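Local coordinates for cell death abnormality protein 2 (PDB 3QWX) that acts as a Crk-family signalling adaptor needed for cell migration and cell-corpse engulfment, here as a piece holding its SH2 and first SH3 domains, at residues F9-R12 with S13-P17; T128-R131 with E132-P136; K148-Q151 with D152-E155; A156-A159 with L160-G164. All coordinates share one frame; numbering follows the deposited sequence.

Contact 1 of 4, residues F9-R12 with S13-P17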
ATOM      1  N   PHE A   9       7.719  -7.554  -5.504  1.00 18.49           N
ATOM      2  CA  PHE A   9       8.751  -7.348  -4.489  1.00 19.62           C
ATOM      3  C   PHE A   9       8.672  -5.961  -3.836  1.00 22.62           C
ATOM      4  O   PHE A   9       9.140  -5.756  -2.714  1.00 20.40           O
ATOM      5  CB  PHE A   9      10.146  -7.647  -5.051  1.00 19.07           C
ATOM      6  CG  PHE A   9      10.335  -9.098  -5.397  1.00 19.32           C
ATOM      7  CD1 PHE A   9      10.536 -10.039  -4.398  1.00 20.84           C
ATOM      8  CD2 PHE A   9      10.251  -9.530  -6.708  1.00 21.38           C
ATOM      9  CE1 PHE A   9      10.679 -11.393  -4.719  1.00 18.56           C
ATOM     10  CE2 PHE A   9      10.393 -10.881  -7.033  1.00 21.31           C
ATOM     11  CZ  PHE A   9      10.600 -11.804  -6.031  1.00 18.22           C
ATOM     12  N   GLU A  10       8.045  -5.023  -4.531  1.00 20.31           N
ATOM     13  CA  GLU A  10       7.924  -3.654  -4.025  1.00 19.24           C
ATOM     14  C   GLU A  10       6.559  -3.367  -3.393  1.00 22.88           C
ATOM     15  O   GLU A  10       6.049  -2.240  -3.456  1.00 25.08           O
ATOM     16  CB  GLU A  10       8.222  -2.665  -5.145  1.00 23.04           C
ATOM     17  CG  GLU A  10       9.657  -2.762  -5.645  1.00 28.46           C
ATOM     18  CD  GLU A  10      10.676  -2.621  -4.519  1.00 42.63           C
ATOM     19  OE1 GLU A  10      10.480  -1.749  -3.634  1.00 40.21           O
ATOM     20  OE2 GLU A  10      11.670  -3.386  -4.515  1.00 43.74           O
ATOM     21  N   TRP A  11       5.988  -4.379  -2.748  1.00 21.10           N
ATOM     22  CA  TRP A  11       4.635  -4.273  -2.202  1.00 21.74           C
ATOM     23  C   TRP A  11       4.485  -3.263  -1.060  1.00 23.87           C
ATOM     24  O   TRP A  11       3.379  -2.787  -0.786  1.00 23.35           O
ATOM     25  CB  TRP A  11       4.122  -5.645  -1.763  1.00 22.32           C
ATOM     26  CG  TRP A  11       4.860  -6.251  -0.608  1.00 21.92           C
ATOM     27  CD1 TRP A  11       5.874  -7.164  -0.672  1.00 22.51           C
ATOM     28  CD2 TRP A  11       4.631  -6.003   0.786  1.00 24.69           C
ATOM     29  NE1 TRP A  11       6.287  -7.502   0.593  1.00 22.99           N
ATOM     30  CE2 TRP A  11       5.546  -6.796   1.506  1.00 27.78           C
ATOM     31  CE3 TRP A  11       3.745  -5.182   1.497  1.00 27.09           C
ATOM     32  CZ2 TRP A  11       5.603  -6.790   2.908  1.00 30.49           C
ATOM     33  CZ3 TRP A  11       3.802  -5.181   2.888  1.00 26.00           C
ATOM     34  CH2 TRP A  11       4.722  -5.979   3.575  1.00 28.47           C
ATOM     35  N   ARG A  12       5.589  -2.943  -0.394  1.00 24.39           N
ATOM     36  CA  ARG A  12       5.551  -1.975   0.702  1.00 27.00           C
ATOM     37  C   ARG A  12       5.194  -0.576   0.191  1.00 27.11           C
ATOM     38  O   ARG A  12       4.742   0.280   0.952  1.00 29.91           O
ATOM     39  CB  ARG A  12       6.864  -1.992   1.496  1.00 27.96           C
ATOM     40  CG  ARG A  12       7.027  -3.257   2.360  1.00 29.88           C
ATOM     41  CD  ARG A  12       8.412  -3.338   2.982  1.00 36.51           C
ATOM     42  NE  ARG A  12       8.582  -4.483   3.881  1.00 32.27           N
ATOM     43  CZ  ARG A  12       8.893  -5.718   3.490  1.00 36.82           C
ATOM     44  NH1 ARG A  12       9.041  -6.001   2.197  1.00 37.23           N
ATOM     45  NH2 ARG A  12       9.036  -6.683   4.392  1.00 38.50           N
ATOM     46  N   SER A  13       5.358  -0.368  -1.113  1.00 24.56           N
ATOM     47  CA  SER A  13       4.937   0.874  -1.757  1.00 23.88           C
ATOM     48  C   SER A  13       3.443   0.888  -2.118  1.00 25.99           C
ATOM     49  O   SER A  13       2.904   1.931  -2.489  1.00 26.32           O
ATOM     50  CB  SER A  13       5.784   1.158  -2.996  1.00 24.37           C
ATOM     51  OG  SER A  13       7.163   1.213  -2.665  1.00 32.04           O
ATOM     52  N   PHE A  14       2.768  -0.259  -2.040  1.00 24.39           N
ATOM     53  CA  PHE A  14       1.300  -0.220  -2.103  1.00 21.86           C
ATOM     54  C   PHE A  14       0.621  -0.695  -0.814  1.00 23.89           C
ATOM     55  O   PHE A  14      -0.513  -1.192  -0.823  1.00 19.73           O
ATOM     56  CB  PHE A  14       0.718  -0.850  -3.370  1.00 28.16           C
ATOM     57  CG  PHE A  14       1.333  -2.162  -3.768  1.00 19.48           C
ATOM     58  CD1 PHE A  14       0.968  -3.336  -3.133  1.00 27.03           C
ATOM     59  CD2 PHE A  14       2.224  -2.224  -4.832  1.00 24.61           C
ATOM     60  CE1 PHE A  14       1.512  -4.564  -3.534  1.00 22.67           C
ATOM     61  CE2 PHE A  14       2.771  -3.441  -5.242  1.00 23.79           C
ATOM     62  CZ  PHE A  14       2.418  -4.608  -4.586  1.00 22.16           C
ATOM     63  N   TYR A  15       1.341  -0.492   0.291  1.00 21.02           N
ATOM     64  CA  TYR A  15       0.906  -0.861   1.633  1.00 23.44           C
ATOM     65  C   TYR A  15       0.500   0.412   2.392  1.00 25.26           C
ATOM     66  O   TYR A  15       1.227   1.406   2.374  1.00 25.93           O
ATOM     67  CB  TYR A  15       2.048  -1.608   2.335  1.00 23.97           C
ATOM     68  CG  TYR A  15       1.899  -1.781   3.828  1.00 25.48           C
ATOM     69  CD1 TYR A  15       0.797  -2.412   4.371  1.00 23.74           C
ATOM     70  CD2 TYR A  15       2.884  -1.328   4.691  1.00 31.82           C
ATOM     71  CE1 TYR A  15       0.667  -2.567   5.740  1.00 27.58           C
ATOM     72  CE2 TYR A  15       2.771  -1.485   6.057  1.00 31.08           C
ATOM     73  CZ  TYR A  15       1.662  -2.104   6.578  1.00 32.81           C
ATOM     74  OH  TYR A  15       1.550  -2.253   7.944  1.00 30.30           O
ATOM     75  N   PHE A  16      -0.674   0.389   3.022  1.00 21.86           N
ATOM     76  CA  PHE A  16      -1.236   1.579   3.649  1.00 22.88           C
ATOM     77  C   PHE A  16      -1.477   1.343   5.145  1.00 26.16           C
ATOM     78  O   PHE A  16      -2.589   1.035   5.570  1.00 24.70           O
ATOM     79  CB  PHE A  16      -2.526   2.010   2.941  1.00 22.75           C
ATOM     80  CG  PHE A  16      -2.320   2.437   1.506  1.00 25.54           C
ATOM     81  CD1 PHE A  16      -2.245   1.493   0.481  1.00 22.60           C
ATOM     82  CD2 PHE A  16      -2.194   3.775   1.184  1.00 23.83           C
ATOM     83  CE1 PHE A  16      -2.040   1.887  -0.841  1.00 21.56           C
ATOM     84  CE2 PHE A  16      -2.005   4.176  -0.130  1.00 29.03           C
ATOM     85  CZ  PHE A  16      -1.924   3.228  -1.150  1.00 23.10           C
ATOM     86  N   PRO A  17      -0.415   1.498   5.948  1.00 28.66           N
ATOM     87  CA  PRO A  17      -0.408   1.235   7.393  1.00 29.48           C
ATOM     88  C   PRO A  17      -1.497   1.995   8.170  1.00 30.98           C
ATOM     89  O   PRO A  17      -2.026   1.463   9.146  1.00 37.28           O
ATOM     90  CB  PRO A  17       0.986   1.698   7.833  1.00 32.17           C
ATOM     91  CG  PRO A  17       1.803   1.776   6.589  1.00 33.96           C
ATOM     92  CD  PRO A  17       0.856   2.075   5.473  1.00 31.34           C
TER
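W11 lays its backbone against the F14 ring just where a 3-10 turn leads into the short strand 15-16 of the SH2 fold. The packing is tight on this side: W11 CA sits over one face of the phenyl ring, 3.5 Å from the centroid, and W11 CB comes within 3.3 Å of F14 CE1. F14 can fold back like this because its CG stands between its own backbone N and carbonyl carbon (chi1 44°), which turns the ring beneath the preceding turn. Two backbone bonds close that turn, S13 N to E10 O at 3.1 Å and F14 N to W11 O at 2.9 Å. Beyond it the indole presents its edge to the face of Y15 in an offset edge-to-face pair, with ring centroids 5.8 Å apart and planes at 70°.

The other side faces solvent. There the extended R12 side chain lays its guanidinium flat against W11 CZ2, whereas E10 is exposed and its side chain meets 13-17 only loosely; S13 is partly covered. F14 and W11 reach inward to L96 of helix 92-98, and the Y15 hydroxyl is bonded to D42. F14 and Y15 stand where many SH2 domains carry a Trp-Tyr pair. The chemistry implies an aromatic anchor, dispersive inside and polar outside, tying the 3-10 segment to strand 15-16 and helix 92-98.

Contact 2 of 4, residues T128-R131 with E132-P136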
ATOM      1  N   THR A 128      15.395  14.159   7.721  1.00 23.23           N
ATOM      2  CA  THR A 128      15.817  12.801   8.049  1.00 22.30           C
ATOM      3  C   THR A 128      14.655  11.965   8.563  1.00 26.29           C
ATOM      4  O   THR A 128      14.717  10.738   8.551  1.00 26.81           O
ATOM      5  CB  THR A 128      16.895  12.806   9.133  1.00 26.37           C
ATOM      6  OG1 THR A 128      16.326  13.279  10.361  1.00 24.09           O
ATOM      7  CG2 THR A 128      18.056  13.715   8.723  1.00 23.62           C
ATOM      8  N   GLY A 129      13.599  12.637   9.010  1.00 25.68           N
ATOM      9  CA  GLY A 129      12.468  11.969   9.617  1.00 25.28           C
ATOM     10  C   GLY A 129      12.666  11.956  11.122  1.00 30.08           C
ATOM     11  O   GLY A 129      13.803  11.980  11.595  1.00 28.18           O
ATOM     12  N   GLU A 130      11.559  11.937  11.865  1.00 28.26           N
ATOM     13  CA  GLU A 130      11.598  11.887  13.324  1.00 29.26           C
ATOM     14  C   GLU A 130      10.967  10.577  13.808  1.00 31.24           C
ATOM     15  O   GLU A 130      11.413   9.993  14.793  1.00 33.55           O
ATOM     16  CB  GLU A 130      10.855  13.087  13.944  1.00 31.30           C
ATOM     17  CG  GLU A 130      11.317  14.478  13.490  1.00 25.23           C
ATOM     18  CD  GLU A 130      10.465  15.605  14.089  1.00 34.63           C
ATOM     19  OE1 GLU A 130      10.919  16.772  14.085  1.00 34.34           O
ATOM     20  OE2 GLU A 130       9.342  15.325  14.575  1.00 31.51           O
ATOM     21  N   ARG A 131       9.929  10.127  13.106  1.00 28.38           N
ATOM     22  CA  ARG A 131       9.264   8.858  13.414  1.00 29.17           C
ATOM     23  C   ARG A 131       9.291   7.939  12.202  1.00 29.43           C
ATOM     24  O   ARG A 131       9.606   8.371  11.093  1.00 30.44           O
ATOM     25  CB  ARG A 131       7.804   9.084  13.842  1.00 27.42           C
ATOM     26  CG  ARG A 131       7.627  10.046  15.008  1.00 33.21           C
ATOM     27  CD  ARG A 131       6.161  10.433  15.215  1.00 31.06           C
ATOM     28  NE  ARG A 131       6.015  11.407  16.295  1.00 33.39           N
ATOM     29  CZ  ARG A 131       4.845  11.844  16.753  1.00 31.76           C
ATOM     30  NH1 ARG A 131       3.722  11.386  16.227  1.00 29.19           N
ATOM     31  NH2 ARG A 131       4.795  12.726  17.745  1.00 26.95           N
ATOM     32  N   GLU A 132       8.932   6.679  12.414  1.00 29.49           N
ATOM     33  CA  GLU A 132       8.874   5.678  11.342  1.00 25.73           C
ATOM     34  C   GLU A 132       7.741   5.957  10.337  1.00 29.09           C
ATOM     35  O   GLU A 132       7.698   5.385   9.244  1.00 25.04           O
ATOM     36  CB  GLU A 132       8.701   4.280  11.951  1.00 36.56           C
ATOM     37  CG  GLU A 132       7.470   4.127  12.868  1.00 38.77           C
ATOM     38  CD  GLU A 132       7.454   5.107  14.047  1.00 41.81           C
ATOM     39  OE1 GLU A 132       8.410   5.094  14.860  1.00 43.29           O
ATOM     40  OE2 GLU A 132       6.479   5.891  14.160  1.00 42.83           O
ATOM     41  N   THR A 133       6.826   6.840  10.728  1.00 26.92           N
ATOM     42  CA  THR A 133       5.683   7.211   9.912  1.00 24.23           C
ATOM     43  C   THR A 133       6.054   8.335   8.941  1.00 21.44           C
ATOM     44  O   THR A 133       5.264   8.704   8.069  1.00 21.58           O
ATOM     45  CB  THR A 133       4.529   7.692  10.809  1.00 25.47           C
ATOM     46  OG1 THR A 133       4.953   8.842  11.563  1.00 27.55           O
ATOM     47  CG2 THR A 133       4.114   6.591  11.769  1.00 28.09           C
ATOM     48  N   ASP A 134       7.261   8.871   9.102  1.00 16.46           N
ATOM     49  CA  ASP A 134       7.709  10.020   8.323  1.00 20.50           C
ATOM     50  C   ASP A 134       8.408   9.590   7.043  1.00 20.65           C
ATOM     51  O   ASP A 134       8.941   8.495   6.966  1.00 21.97           O
ATOM     52  CB  ASP A 134       8.662  10.887   9.149  1.00 21.32           C
ATOM     53  CG  ASP A 134       7.998  11.473  10.388  1.00 23.67           C
ATOM     54  OD1 ASP A 134       6.746  11.489  10.448  1.00 22.74           O
ATOM     55  OD2 ASP A 134       8.735  11.912  11.296  1.00 21.94           O
ATOM     56  N   LEU A 135       8.407  10.465   6.045  1.00 18.68           N
ATOM     57  CA  LEU A 135       9.085  10.196   4.787  1.00 19.15           C
ATOM     58  C   LEU A 135      10.330  11.075   4.691  1.00 18.55           C
ATOM     59  O   LEU A 135      10.213  12.284   4.469  1.00 17.98           O
ATOM     60  CB  LEU A 135       8.141  10.477   3.610  1.00 18.61           C
ATOM     61  CG  LEU A 135       8.729  10.344   2.202  1.00 16.03           C
ATOM     62  CD1 LEU A 135       9.143   8.889   1.905  1.00 18.05           C
ATOM     63  CD2 LEU A 135       7.772  10.863   1.145  1.00 16.57           C
ATOM     64  N   PRO A 136      11.521  10.481   4.890  1.00 20.48           N
ATOM     65  CA  PRO A 136      12.757  11.271   4.783  1.00 21.44           C
ATOM     66  C   PRO A 136      12.939  11.729   3.351  1.00 18.36           C
ATOM     67  O   PRO A 136      12.517  11.034   2.429  1.00 16.80           O
ATOM     68  CB  PRO A 136      13.855  10.265   5.144  1.00 22.39           C
ATOM     69  CG  PRO A 136      13.149   9.127   5.839  1.00 22.03           C
ATOM     70  CD  PRO A 136      11.792   9.068   5.207  1.00 22.32           C
TER
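In the RT loop of the SH3 domain, D134 reaches back across the chain and offers its carboxylate to the amides of E130 and R131. A single oxygen takes both. E130 N meets D134 OD2 at 2.9 Å on the anti lone pair, the one directed away from the other carboxylate oxygen, whereas R131 N approaches D134 OD2 at 2.8 Å from above the carboxylate plane. Both bonds are fairly straight, the second reaching 165° at the hydrogen. With CG beside the backbone N (chi1 -62°), D134 directs the carboxylate inward across the loop, and the two N-H groups would be expected to stabilise it in its charged form. The return path is a type I beta turn from R131 to D134, closed by D134 N to R131 O at 3.1 Å.

In SH3 domains this long excursion between the first two strands forms one wall of the peptide-binding groove, and acidic residues on it commonly select basic ligand side chains. E130 and D134 both pack here on W153, an arrangement consistent with that role, while L135 points the other way, away from 128-131, and is buried against A156 and V166. On the solvent side, E132 bends at chi2 so that OE2 comes alongside R131 CB at 3.5 Å. T133 OG1 makes a weak bond to D134 OD1, the second carboxylate oxygen. Where the two arms of the loop pass each other, P136 CG rests on T128 O at 3.5 Å, and G129, with its positive phi of 94°, brings CA to 4.0 Å from D134 CB.

Contact 3 of 4, residues K148-Q151 with D152-E155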
ATOM      1  N   LYS A 148      -3.265  16.937   2.866  1.00 22.65           N
ATOM      2  CA  LYS A 148      -2.904  17.995   3.803  1.00 25.03           C
ATOM      3  C   LYS A 148      -3.576  17.787   5.160  1.00 28.50           C
ATOM      4  O   LYS A 148      -4.424  18.570   5.584  1.00 26.39           O
ATOM      5  CB  LYS A 148      -3.193  19.364   3.203  1.00 26.79           C
ATOM      6  CG  LYS A 148      -2.232  19.688   2.081  1.00 24.21           C
ATOM      7  CD  LYS A 148      -2.446  21.079   1.521  1.00 29.53           C
ATOM      8  CE  LYS A 148      -1.361  21.400   0.503  1.00 27.66           C
ATOM      9  NZ  LYS A 148      -1.429  22.809   0.053  1.00 31.20           N
ATOM     10  N   THR A 149      -3.165  16.696   5.804  1.00 27.39           N
ATOM     11  CA  THR A 149      -3.604  16.262   7.129  1.00 28.19           C
ATOM     12  C   THR A 149      -3.906  17.416   8.083  1.00 29.69           C
ATOM     13  O   THR A 149      -5.043  17.614   8.529  1.00 29.59           O
ATOM     14  CB  THR A 149      -2.494  15.374   7.760  1.00 34.30           C
ATOM     15  OG1 THR A 149      -1.779  14.684   6.722  1.00 30.85           O
ATOM     16  CG2 THR A 149      -3.077  14.363   8.734  1.00 35.99           C
ATOM     17  N   ASN A 150      -2.873  18.167   8.423  1.00 29.90           N
ATOM     18  CA  ASN A 150      -3.061  19.362   9.224  1.00 27.60           C
ATOM     19  C   ASN A 150      -2.157  20.428   8.657  1.00 29.21           C
ATOM     20  O   ASN A 150      -1.546  20.223   7.604  1.00 28.07           O
ATOM     21  CB  ASN A 150      -2.782  19.086  10.707  1.00 27.88           C
ATOM     22  CG  ASN A 150      -1.423  18.446  10.945  1.00 25.39           C
ATOM     23  OD1 ASN A 150      -0.386  19.062  10.697  1.00 26.58           O
ATOM     24  ND2 ASN A 150      -1.423  17.220  11.458  1.00 25.13           N
ATOM     25  N   GLN A 151      -2.061  21.568   9.327  1.00 26.56           N
ATOM     26  CA  GLN A 151      -1.280  22.647   8.758  1.00 27.73           C
ATOM     27  C   GLN A 151       0.198  22.340   8.854  1.00 21.95           C
ATOM     28  O   GLN A 151       1.002  22.953   8.150  1.00 27.39           O
ATOM     29  CB  GLN A 151      -1.604  23.983   9.430  1.00 27.79           C
ATOM     30  CG  GLN A 151      -1.508  23.951  10.929  1.00 34.05           C
ATOM     31  CD  GLN A 151      -2.250  25.107  11.568  1.00 36.15           C
ATOM     32  OE1 GLN A 151      -2.612  25.057  12.740  1.00 37.00           O
ATOM     33  NE2 GLN A 151      -2.497  26.151  10.787  1.00 35.88           N
ATOM     34  N   ASP A 152       0.568  21.378   9.698  1.00 22.55           N
ATOM     35  CA  ASP A 152       1.991  21.140   9.963  1.00 21.01           C
ATOM     36  C   ASP A 152       2.593  19.918   9.266  1.00 22.07           C
ATOM     37  O   ASP A 152       3.783  19.910   8.923  1.00 22.90           O
ATOM     38  CB  ASP A 152       2.278  21.116  11.474  1.00 17.09           C
ATOM     39  CG  ASP A 152       2.132  22.513  12.125  1.00 25.79           C
ATOM     40  OD1 ASP A 152       2.449  23.525  11.471  1.00 25.66           O
ATOM     41  OD2 ASP A 152       1.703  22.597  13.288  1.00 25.74           O
ATOM     42  N   TRP A 153       1.774  18.893   9.052  1.00 22.67           N
ATOM     43  CA  TRP A 153       2.265  17.633   8.499  1.00 23.32           C
ATOM     44  C   TRP A 153       1.396  17.153   7.350  1.00 23.27           C
ATOM     45  O   TRP A 153       0.172  17.071   7.483  1.00 24.52           O
ATOM     46  CB  TRP A 153       2.371  16.570   9.605  1.00 19.83           C
ATOM     47  CG  TRP A 153       3.433  16.910  10.595  1.00 21.21           C
ATOM     48  CD1 TRP A 153       3.302  17.706  11.705  1.00 17.97           C
ATOM     49  CD2 TRP A 153       4.805  16.491  10.563  1.00 20.57           C
ATOM     50  NE1 TRP A 153       4.509  17.802  12.361  1.00 19.83           N
ATOM     51  CE2 TRP A 153       5.446  17.065  11.688  1.00 20.01           C
ATOM     52  CE3 TRP A 153       5.550  15.678   9.706  1.00 20.58           C
ATOM     53  CZ2 TRP A 153       6.787  16.848  11.973  1.00 18.57           C
ATOM     54  CZ3 TRP A 153       6.888  15.462   9.988  1.00 18.50           C
ATOM     55  CH2 TRP A 153       7.493  16.045  11.115  1.00 19.39           C
ATOM     56  N   TRP A 154       2.032  16.861   6.216  1.00 18.56           N
ATOM     57  CA  TRP A 154       1.314  16.427   5.026  1.00 19.36           C
ATOM     58  C   TRP A 154       1.783  15.045   4.592  1.00 18.70           C
ATOM     59  O   TRP A 154       2.959  14.714   4.722  1.00 18.90           O
ATOM     60  CB  TRP A 154       1.548  17.394   3.866  1.00 20.78           C
ATOM     61  CG  TRP A 154       1.065  18.793   4.081  1.00 23.27           C
ATOM     62  CD1 TRP A 154       0.223  19.235   5.058  1.00 22.95           C
ATOM     63  CD2 TRP A 154       1.395  19.938   3.285  1.00 24.50           C
ATOM     64  NE1 TRP A 154       0.014  20.585   4.923  1.00 24.38           N
ATOM     65  CE2 TRP A 154       0.725  21.043   3.846  1.00 25.06           C
ATOM     66  CE3 TRP A 154       2.199  20.137   2.157  1.00 21.38           C
ATOM     67  CZ2 TRP A 154       0.820  22.327   3.311  1.00 25.79           C
ATOM     68  CZ3 TRP A 154       2.305  21.412   1.635  1.00 26.41           C
ATOM     69  CH2 TRP A 154       1.617  22.495   2.214  1.00 27.69           C
ATOM     70  N   GLU A 155       0.866  14.244   4.060  1.00 18.76           N
ATOM     71  CA  GLU A 155       1.235  12.956   3.484  1.00 16.16           C
ATOM     72  C   GLU A 155       1.857  13.174   2.095  1.00 20.16           C
ATOM     73  O   GLU A 155       1.248  13.809   1.229  1.00 16.87           O
ATOM     74  CB  GLU A 155       0.008  12.040   3.373  1.00 19.73           C
ATOM     75  CG  GLU A 155       0.334  10.626   2.862  1.00 19.87           C
ATOM     76  CD  GLU A 155      -0.907   9.765   2.615  1.00 26.42           C
ATOM     77  OE1 GLU A 155      -2.028  10.308   2.558  1.00 30.84           O
ATOM     78  OE2 GLU A 155      -0.754   8.538   2.462  1.00 38.69           O
TER
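K148, with CG beside its backbone N (chi1 -70°) and the chain extended from there to NZ, runs flat along the indole of W154; N150, with CG between its N and carbonyl carbon (chi1 53°), turns its OD1 toward the backbone N-H groups of D152 and W153. These two gestures shape the n-Src loop of the SH3 domain, which leads from strand 142-147 into strand 153-157.

The lysine works mainly through its methylenes. K148 CG stands over the five-membered ring, 3.6 Å from its centroid, in a CH-pi contact, and K148 CE lies 3.6 Å from W154 CH2. Farther out, NZ makes an off-centre cation-pi contact with the six-membered ring; it also has a long, weak ion pair with E119. At the indole edge, W154 NE1 reaches N150 O in a weak, strongly bent bond of 3.1 Å.

W153 points elsewhere, packing on L165 and P167. It occupies the position of the tryptophan that lines the proline-rich peptide groove in SH3 domains. Its carbonyl is only weakly held from the loop: W153 O receives weak bonds from T149 OG1 and N150 N. N150 forms an Asx turn through OD1, which accepts D152 N at 2.7 Å in the carbonyl plane and, as an additional donor, W153 N at 2.7 Å from 35° above it.

Contact 4 of 4, residues A156-A159 with L160-G164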
ATOM      1  N   ALA A 156       3.070  12.651   1.907  1.00 18.48           N
ATOM      2  CA  ALA A 156       3.826  12.808   0.659  1.00 16.71           C
ATOM      3  C   ALA A 156       4.232  11.446   0.067  1.00 19.74           C
ATOM      4  O   ALA A 156       4.205  10.424   0.758  1.00 18.02           O
ATOM      5  CB  ALA A 156       5.047  13.650   0.904  1.00 15.71           C
ATOM      6  N   ARG A 157       4.604  11.445  -1.208  1.00 16.73           N
ATOM      7  CA  ARG A 157       5.023  10.238  -1.902  1.00 18.99           C
ATOM      8  C   ARG A 157       6.272  10.570  -2.696  1.00 17.98           C
ATOM      9  O   ARG A 157       6.315  11.575  -3.398  1.00 18.50           O
ATOM     10  CB  ARG A 157       3.923   9.748  -2.854  1.00 21.68           C
ATOM     11  CG  ARG A 157       4.238   8.423  -3.529  1.00 19.83           C
ATOM     12  CD  ARG A 157       3.009   7.869  -4.248  1.00 21.79           C
ATOM     13  NE  ARG A 157       2.523   8.769  -5.281  1.00 21.83           N
ATOM     14  CZ  ARG A 157       1.242   8.949  -5.589  1.00 22.73           C
ATOM     15  NH1 ARG A 157       0.280   8.293  -4.946  1.00 21.63           N
ATOM     16  NH2 ARG A 157       0.921   9.798  -6.548  1.00 18.40           N
ATOM     17  N   ASN A 158       7.298   9.742  -2.589  1.00 13.07           N
ATOM     18  CA  ASN A 158       8.504  10.012  -3.364  1.00 19.21           C
ATOM     19  C   ASN A 158       8.505   9.296  -4.725  1.00 18.90           C
ATOM     20  O   ASN A 158       7.549   8.586  -5.063  1.00 21.47           O
ATOM     21  CB  ASN A 158       9.773   9.733  -2.545  1.00 20.22           C
ATOM     22  CG  ASN A 158       9.983   8.249  -2.251  1.00 21.18           C
ATOM     23  OD1 ASN A 158       9.395   7.378  -2.890  1.00 24.12           O
ATOM     24  ND2 ASN A 158      10.846   7.965  -1.295  1.00 18.30           N
ATOM     25  N   ALA A 159       9.562   9.500  -5.506  1.00 25.52           N
ATOM     26  CA  ALA A 159       9.663   8.918  -6.848  1.00 23.15           C
ATOM     27  C   ALA A 159       9.592   7.397  -6.824  1.00 30.47           C
ATOM     28  O   ALA A 159       9.150   6.770  -7.792  1.00 32.82           O
ATOM     29  CB  ALA A 159      10.952   9.370  -7.531  1.00 23.57           C
ATOM     30  N   LEU A 160      10.045   6.807  -5.723  1.00 26.33           N
ATOM     31  CA  LEU A 160      10.050   5.360  -5.583  1.00 28.18           C
ATOM     32  C   LEU A 160       8.653   4.807  -5.275  1.00 31.08           C
ATOM     33  O   LEU A 160       8.391   3.620  -5.466  1.00 31.44           O
ATOM     34  CB  LEU A 160      11.069   4.932  -4.517  1.00 32.25           C
ATOM     35  CG  LEU A 160      12.546   4.785  -4.921  1.00 38.95           C
ATOM     36  CD1 LEU A 160      13.000   5.863  -5.902  1.00 39.52           C
ATOM     37  CD2 LEU A 160      13.455   4.760  -3.688  1.00 46.57           C
ATOM     38  N   GLY A 161       7.753   5.671  -4.819  1.00 27.88           N
ATOM     39  CA  GLY A 161       6.411   5.246  -4.452  1.00 26.57           C
ATOM     40  C   GLY A 161       6.227   5.122  -2.951  1.00 22.26           C
ATOM     41  O   GLY A 161       5.143   4.778  -2.472  1.00 22.32           O
ATOM     42  N   THR A 162       7.289   5.416  -2.206  1.00 25.94           N
ATOM     43  CA  THR A 162       7.247   5.390  -0.749  1.00 22.00           C
ATOM     44  C   THR A 162       6.472   6.580  -0.174  1.00 23.44           C
ATOM     45  O   THR A 162       6.683   7.728  -0.571  1.00 20.41           O
ATOM     46  CB  THR A 162       8.661   5.381  -0.152  1.00 25.01           C
ATOM     47  OG1 THR A 162       9.446   4.389  -0.821  1.00 25.51           O
ATOM     48  CG2 THR A 162       8.621   5.075   1.354  1.00 23.57           C
ATOM     49  N   THR A 163       5.587   6.295   0.775  1.00 19.92           N
ATOM     50  CA  THR A 163       4.676   7.296   1.318  1.00 22.13           C
ATOM     51  C   THR A 163       4.939   7.549   2.806  1.00 22.66           C
ATOM     52  O   THR A 163       5.333   6.650   3.537  1.00 23.03           O
ATOM     53  CB  THR A 163       3.201   6.865   1.137  1.00 25.42           C
ATOM     54  OG1 THR A 163       2.840   6.936  -0.254  1.00 28.09           O
ATOM     55  CG2 THR A 163       2.286   7.776   1.918  1.00 31.74           C
ATOM     56  N   GLY A 164       4.705   8.776   3.259  1.00 20.97           N
ATOM     57  CA  GLY A 164       4.879   9.095   4.658  1.00 17.44           C
ATOM     58  C   GLY A 164       4.658  10.577   4.897  1.00 16.34           C
ATOM     59  O   GLY A 164       4.470  11.333   3.959  1.00 15.77           O
TER
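A156 and G164 bond to each other through both backbone groups, A156 N to G164 O at 2.8 Å and G164 N to A156 O at 3.0 Å, as an antiparallel hydrogen-bonded pair. Farther along, N158 N binds T162 O at 2.9 Å and G161 N binds N158 O at 2.9 Å. These last two bonds define a type I turn with a G1 bulge, G161 taking the positive-phi position (phi 102°).

Within the hairpin turn, the side-chain hydrogen bonds converge on N158. Its CG stands between the backbone N and carbonyl carbon (chi1 69°), which brings OD1 over the turn amides. There it accepts T162 N at 3.0 Å from well above the carbonyl plane, with weak bonds from L160 N and G161 N, while ND2 lies beside T162 CB.

Between the strands, CH groups fill in: T163 CA meets A156 O at 3.2 Å and R157 CA meets T162 O at 3.3 Å. R157 and T163 form the non-hydrogen-bonded pair, and their side chains share one face of the sheet, R157 CG lying near T163 OG1.

This is the distal hairpin of the SH3 domain. Strand 142-147 flanks it, giving R157 a salt bridge to E144, and L135 of the RT loop packs against N158.

Overall arrangement
Contacts 2, 3 and 4 lie in one SH3 domain, at its RT, n-Src and distal loops, while contact 1 belongs to the SH2 side. The RT and n-Src loops meet at W153: E130 OE2 lies 4.0 Å from W153 CZ2, and D134 OD1 is 4.0 Å from W153 CZ3, where a proline-rich ligand would be expected to bind. L135 of contact 2 packs into contact 4, its CD2 3.6 Å from A156 O. Contacts 3 and 4 share strand 153-157. Contact 1 touches contact 4 across the two domains, S13 CB lying 3.7 Å from G161 O with centres about 10 Å apart, so the distal loop abuts the 3-10 segment beside strand 15-16.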